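Choline dehydrogenase and related flavoproteins (Aspergillus oryzae, PDB 3Q9T) is a formate oxidase of the glucose-methanol-choline oxidoreductase family that carries an 8-formyl-FAD cofactor at its catalytic site. Local coordinates at residues A335-Y340 and G346-G351; L530-H533 and R539-D542. All blocks are in the same frame, centred on the assembly; numbering follows the deposited sequence.

Interaction 1. Residues A335-Y340 and G346-G351; sequences AVVSAY and GPVGSG
V348 and Y340 meet where the chain that has just left helix 331-343 packs against the helix's side, a worked example of how a helix and the turn that follows it can pack on each other through apolar side chains. The valine extends CG1 over one face of the tyrosine ring, 3.6 Å from the centroid and 20° off the ring normal, a CH-pi contact. The methyl sits nearer the CB end of the ring than the hydroxyl end, with CG1 3.4 Å from Y340 CG. The tyrosine swings its ring anti to the backbone N (chi1 -175°), which carries it alongside the 3-10 turn 347-349, and CE1 comes 3.6 Å from the CA of G349, obliquely to the ring. Its OH is hydrogen-bonded to the carbonyl O of G206.

The second methyl of V348, CG2, turns to the helix backbone and lies 3.5 Å from the carbonyl O of V336, an oxygen already engaged by the amide of Y340. The same methyl touches CG2 of V336 at 3.8 Å and, more loosely, CG2 of V337 at 4.1 Å. L326 of helix 323-327 and T51 also pack against V348.

V348 and Y340 are thus buried and closely packed. V336 and P347 are partly exposed yet still pressed together: they meet at about a right angle, V336 CG1 3.4 Å from P347 CG, tighter than usual for two carbons. The loose side is that of A339, which faces G346 without touching it, and of A335 and S338, which are exposed to solvent. The whole is a helix followed by a connection whose 3-10 turn 347-349 crosses it at 336-340 and then leaves it for strand 353-358.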
loop_
_atom_site.group_PDB
_atom_site.type_symbol
_atom_site.label_atom_id
_atom_site.label_comp_id
_atom_site.label_asym_id
_atom_site.label_seq_id
_atom_site.Cartn_x
_atom_site.Cartn_y
_atom_site.Cartn_z
ATOM N N ALA A 335 -29.874 25.051 6.315
ATOM C CA ALA A 335 -31.056 24.997 7.157
ATOM C C ALA A 335 -30.835 24.116 8.379
ATOM O O ALA A 335 -31.116 24.528 9.502
ATOM C CB ALA A 335 -32.267 24.503 6.350
ATOM N N VAL A 336 -30.341 22.898 8.165
ATOM C CA VAL A 336 -30.155 21.966 9.280
ATOM C C VAL A 336 -29.013 22.417 10.209
ATOM O O VAL A 336 -29.050 22.181 11.417
ATOM C CB VAL A 336 -29.971 20.502 8.804
ATOM C CG1 VAL A 336 -31.270 19.987 8.167
ATOM C CG2 VAL A 336 -28.821 20.389 7.826
ATOM N N VAL A 337 -28.018 23.086 9.636
ATOM C CA VAL A 337 -26.915 23.636 10.402
ATOM C C VAL A 337 -27.412 24.788 11.292
ATOM O O VAL A 337 -26.981 24.938 12.434
ATOM C CB VAL A 337 -25.780 24.117 9.461
ATOM C CG1 VAL A 337 -24.727 24.897 10.220
ATOM C CG2 VAL A 337 -25.138 22.931 8.761
ATOM N N SER A 338 -28.332 25.594 10.770
ATOM C CA SER A 338 -28.858 26.716 11.538
ATOM C C SER A 338 -29.708 26.219 12.712
ATOM O O SER A 338 -29.617 26.737 13.822
ATOM C CB SER A 338 -29.640 27.667 10.631
ATOM O OG SER A 338 -30.334 28.641 11.389
ATOM N N ALA A 339 -30.527 25.206 12.462
ATOM C CA ALA A 339 -31.293 24.552 13.518
ATOM C C ALA A 339 -30.413 23.920 14.601
ATOM O O ALA A 339 -30.724 23.995 15.797
ATOM C CB ALA A 339 -32.216 23.491 12.922
ATOM N N TYR A 340 -29.328 23.271 14.183
ATOM C CA TYR A 340 -28.462 22.583 15.130
ATOM C C TYR A 340 -27.817 23.611 16.036
ATOM O O TYR A 340 -27.723 23.411 17.253
ATOM C CB TYR A 340 -27.370 21.792 14.412
ATOM C CG TYR A 340 -26.516 20.961 15.351
ATOM C CD1 TYR A 340 -26.961 19.729 15.799
ATOM C CD2 TYR A 340 -25.274 21.417 15.792
ATOM C CE1 TYR A 340 -26.205 18.962 16.647
ATOM C CE2 TYR A 340 -24.504 20.660 16.656
ATOM C CZ TYR A 340 -24.972 19.427 17.072
ATOM O OH TYR A 340 -24.226 18.641 17.908
ATOM N N GLY A 346 -32.255 18.313 14.718
ATOM C CA GLY A 346 -32.024 18.024 13.311
ATOM C C GLY A 346 -30.957 16.974 13.007
ATOM O O GLY A 346 -30.305 16.450 13.917
ATOM N N PRO A 347 -30.765 16.669 11.708
ATOM C CA PRO A 347 -29.898 15.572 11.257
ATOM C C PRO A 347 -28.403 15.863 11.463
ATOM O O PRO A 347 -27.596 14.927 11.508
ATOM C CB PRO A 347 -30.225 15.466 9.766
ATOM C CG PRO A 347 -30.602 16.864 9.382
ATOM C CD PRO A 347 -31.334 17.425 10.572
ATOM N N VAL A 348 -28.032 17.132 11.578
ATOM C CA VAL A 348 -26.665 17.461 11.968
ATOM C C VAL A 348 -26.254 16.703 13.243
ATOM O O VAL A 348 -25.081 16.382 13.427
ATOM C CB VAL A 348 -26.463 18.961 12.166
ATOM C CG1 VAL A 348 -25.083 19.238 12.785
ATOM C CG2 VAL A 348 -26.645 19.722 10.826
ATOM N N GLY A 349 -27.221 16.397 14.108
ATOM C CA GLY A 349 -26.932 15.665 15.328
ATOM C C GLY A 349 -26.933 14.157 15.146
ATOM O O GLY A 349 -26.797 13.410 16.108
ATOM N N SER A 350 -27.084 13.707 13.906
ATOM C CA SER A 350 -27.157 12.282 13.618
ATOM C C SER A 350 -25.790 11.615 13.364
ATOM O O SER A 350 -24.887 12.207 12.759
ATOM C CB SER A 350 -28.082 12.040 12.420
ATOM O OG SER A 350 -28.155 10.653 12.134
ATOM N N GLY A 351 -25.659 10.376 13.826
ATOM C CA GLY A 351 -24.500 9.549 13.520
ATOM C C GLY A 351 -24.655 8.758 12.226
ATOM O O GLY A 351 -23.755 7.999 11.855
#

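Interaction 2. Residues L530-H533 and R539-D542; sequences LKVH and RVAD. With FAY ([(2R,3S,4R,5R)-5-(6-amino-9H-purin-9-yl)-3,4-dihydroxytetrahydrofuran-2-yl]methyl (2R,3S,4S)-5-(8-formyl-7-methyl-2,4-dioxo-3,4-dihydrobenzo[g]pteridin-10(2H)-yl)-2,3,4-trihydroxypentyl dihydrogen diphosphate), chain D.
The side chains of R539 and K531 cross at a slant where the loop 530-533 joins the edge of strand 538-540 through a single beta bridge. From the arginine CB, 3.2 Å from the carbonyl O of L530, the chain runs to CG, which keeps near that oxygen and 3.9 Å from the lysine CG. A bend at chi3 (122°) then turns the guanidinium so that one face meets K531. NE is hydrogen-bonded to the carbonyl O of K529, and the lysine CE lies over that face, 3.8 Å from NH1. At the tip, NH1 forms a salt bridge with E261; the lysine NZ has its own with E572, which probably eases the proximity of two like charges.

Strand 538-540 is one of the two outermost strands of the five-stranded parallel sheet of the Rossmann-type FAD-binding fold, and the loop covers its outer edge. There the amide of V540 donates to the carbonyl O of L530 at 3.0 Å, 153° at the hydrogen. Beside this bond, CG2 of V532 meets CG2 of V540 at 3.9 Å, while the leucine CB lies 3.5 Å from V540 O. Past the strand end the chain enters the cofactor pocket, where D542 CB approaches O2P of FAY to 3.2 Å.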
loop_
_atom_site.group_PDB
_atom_site.type_symbol
_atom_site.label_atom_id
_atom_site.label_comp_id
_atom_site.label_asym_id
_atom_site.label_seq_id
_atom_site.Cartn_x
_atom_site.Cartn_y
_atom_site.Cartn_z
ATOM N N LEU A 530 -5.782 -7.584 35.692
ATOM C CA LEU A 530 -5.267 -6.610 34.744
ATOM C C LEU A 530 -3.929 -6.056 35.205
ATOM O O LEU A 530 -3.501 -5.003 34.744
ATOM C CB LEU A 530 -6.274 -5.475 34.511
ATOM C CG LEU A 530 -7.594 -5.910 33.871
ATOM C CD1 LEU A 530 -8.481 -4.708 33.629
ATOM C CD2 LEU A 530 -7.334 -6.673 32.560
ATOM N N LYS A 531 -3.272 -6.778 36.106
ATOM C CA LYS A 531 -1.907 -6.437 36.514
ATOM C C LYS A 531 -0.895 -6.999 35.520
ATOM O O LYS A 531 -1.010 -8.157 35.106
ATOM C CB LYS A 531 -1.599 -6.987 37.909
ATOM C CG LYS A 531 -2.450 -6.384 39.009
ATOM C CD LYS A 531 -2.135 -7.038 40.332
ATOM C CE LYS A 531 -2.849 -6.344 41.454
ATOM N NZ LYS A 531 -2.206 -6.705 42.732
ATOM N N VAL A 532 0.095 -6.184 35.147
ATOM C CA VAL A 532 1.152 -6.628 34.235
ATOM C C VAL A 532 1.984 -7.770 34.858
ATOM O O VAL A 532 2.603 -7.597 35.914
ATOM C CB VAL A 532 2.058 -5.440 33.794
ATOM C CG1 VAL A 532 3.196 -5.915 32.896
ATOM C CG2 VAL A 532 1.243 -4.388 33.077
ATOM N N HIS A 533 1.972 -8.943 34.227
ATOM C CA HIS A 533 2.778 -10.066 34.716
ATOM C C HIS A 533 4.217 -9.589 34.924
ATOM O O HIS A 533 4.841 -9.031 34.012
ATOM C CB HIS A 533 2.788 -11.240 33.727
ATOM C CG HIS A 533 1.451 -11.880 33.502
ATOM N ND1 HIS A 533 0.759 -12.546 34.495
ATOM C CD2 HIS A 533 0.696 -11.991 32.383
ATOM C CE1 HIS A 533 -0.376 -13.012 34.003
ATOM N NE2 HIS A 533 -0.438 -12.691 32.723
ATOM N N ARG A 539 -1.098 -1.611 35.985
ATOM C CA ARG A 539 -2.208 -2.305 35.349
ATOM C C ARG A 539 -2.433 -1.724 33.961
ATOM O O ARG A 539 -2.000 -0.609 33.674
ATOM C CB ARG A 539 -3.476 -2.182 36.201
ATOM C CG ARG A 539 -3.417 -2.970 37.501
ATOM C CD ARG A 539 -4.513 -2.547 38.459
ATOM N NE ARG A 539 -5.361 -3.668 38.823
ATOM C CZ ARG A 539 -5.655 -4.046 40.067
ATOM N NH1 ARG A 539 -5.187 -3.396 41.132
ATOM N NH2 ARG A 539 -6.441 -5.091 40.227
ATOM N N VAL A 540 -3.094 -2.491 33.104
ATOM C CA VAL A 540 -3.488 -2.002 31.793
ATOM C C VAL A 540 -4.995 -2.041 31.699
ATOM O O VAL A 540 -5.610 -3.063 32.017
ATOM C CB VAL A 540 -2.906 -2.858 30.659
ATOM C CG1 VAL A 540 -3.419 -2.362 29.313
ATOM C CG2 VAL A 540 -1.392 -2.814 30.709
ATOM N N ALA A 541 -5.586 -0.917 31.293
ATOM C CA ALA A 541 -7.019 -0.860 31.069
ATOM C C ALA A 541 -7.280 -0.154 29.744
ATOM O O ALA A 541 -7.181 1.068 29.647
ATOM C CB ALA A 541 -7.753 -0.178 32.252
ATOM N N ASP A 542 -7.558 -0.964 28.718
ATOM C CA ASP A 542 -7.881 -0.497 27.374
ATOM C C ASP A 542 -8.044 -1.708 26.445
ATOM O O ASP A 542 -7.940 -2.865 26.893
ATOM C CB ASP A 542 -6.839 0.513 26.843
ATOM C CG ASP A 542 -5.467 -0.100 26.626
ATOM O OD1 ASP A 542 -5.398 -1.302 26.308
ATOM O OD2 ASP A 542 -4.448 0.624 26.770
HETATM P P FAY D . -9.092 2.676 24.214
HETATM N N1 FAY D . -16.322 1.227 18.484
HETATM C C2 FAY D . -17.703 1.186 18.663
HETATM O O2 FAY D . -18.183 0.564 19.604
HETATM N N3 FAY D . -18.488 2.180 18.118
HETATM C C4 FAY D . -18.045 2.824 16.989
HETATM O O4 FAY D . -18.890 3.095 16.116
HETATM N N5 FAY D . -16.179 3.519 15.675
HETATM C C6 FAY D . -14.401 4.676 14.664
HETATM C C7 FAY D . -13.079 5.084 14.631
HETATM C C8 FAY D . -12.189 4.611 15.601
HETATM O O8 FAY D . -10.099 4.977 16.594
HETATM C C9 FAY D . -12.673 3.833 16.661
HETATM P PA FAY D . -8.140 5.118 23.147
HETATM C "C1'" FAY D . -13.534 1.948 18.745
HETATM C C10 FAY D . -15.775 2.047 17.525
HETATM N N10 FAY D . -14.426 2.407 17.589
HETATM N N1A FAY D . 1.524 9.804 25.209
HETATM O O1A FAY D . -7.533 5.434 21.821
HETATM C C1B FAY D . -3.521 8.560 24.450
HETATM O O1P FAY D . -9.312 3.226 25.602
HETATM C "C2'" FAY D . -13.686 2.856 19.987
HETATM O "O2'" FAY D . -13.665 4.167 19.547
HETATM C C2A FAY D . 0.414 10.382 25.798
HETATM O O2A FAY D . -9.575 5.529 23.275
HETATM C C2B FAY D . -4.348 8.795 23.199
HETATM O O2B FAY D . -4.304 10.135 22.744
HETATM O O2P FAY D . -8.550 1.259 24.267
HETATM C "C3'" FAY D . -12.760 2.725 21.240
HETATM O "O3'" FAY D . -12.360 3.955 21.841
HETATM N N3A FAY D . -0.860 9.936 25.485
HETATM C C3B FAY D . -5.733 8.426 23.683
HETATM O O3B FAY D . -6.284 9.534 24.351
HETATM O O3P FAY D . -7.985 3.560 23.447
HETATM C "C4'" FAY D . -11.512 1.900 21.046
HETATM O "O4'" FAY D . -11.945 0.682 20.446
HETATM C C4A FAY D . -1.016 8.920 24.598
HETATM C C4B FAY D . -5.477 7.366 24.726
HETATM O O4B FAY D . -4.097 7.423 25.042
HETATM C C4X FAY D . -16.671 2.745 16.695
HETATM C "C5'" FAY D . -10.790 1.664 22.395
HETATM O "O5'" FAY D . -10.418 2.753 23.252
HETATM C C5A FAY D . 0.089 8.320 24.003
HETATM C C5B FAY D . -5.870 5.991 24.224
HETATM O O5B FAY D . -7.272 5.894 24.283
HETATM C C5X FAY D . -14.820 3.728 15.594
HETATM C C6A FAY D . 1.374 8.767 24.303
HETATM N N6A FAY D . 2.432 8.258 23.656
HETATM N N7A FAY D . -0.358 7.348 23.181
HETATM C C7M FAY D . -12.609 5.875 13.434
HETATM C C8A FAY D . -1.705 7.303 23.243
HETATM C C8M FAY D . -10.916 5.345 15.780
HETATM C C9A FAY D . -13.976 3.340 16.648
HETATM N N9A FAY D . -2.123 8.271 24.108
#

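In the fold
Interactions 1 and 2 illustrate how one flavoprotein chain uses short-range contacts in very different surroundings. They come in series: 335-340 with 346-351 is complete before 530-533 with 539-542 begins, and each pair has five residues between its segments. Their centres are 41 Å apart, on opposite sides of the chain's centre, with nearest atoms about 24 Å apart. Interaction 1 joins helix 331-343 to the approach to strand 353-358, a member of the large mixed sheet; it is structural packing remote from the cofactor. Interaction 2 lies on the five-stranded parallel sheet and borders the FAD pocket, which strand 538-540 enters at D542 and the FAD-binding A543.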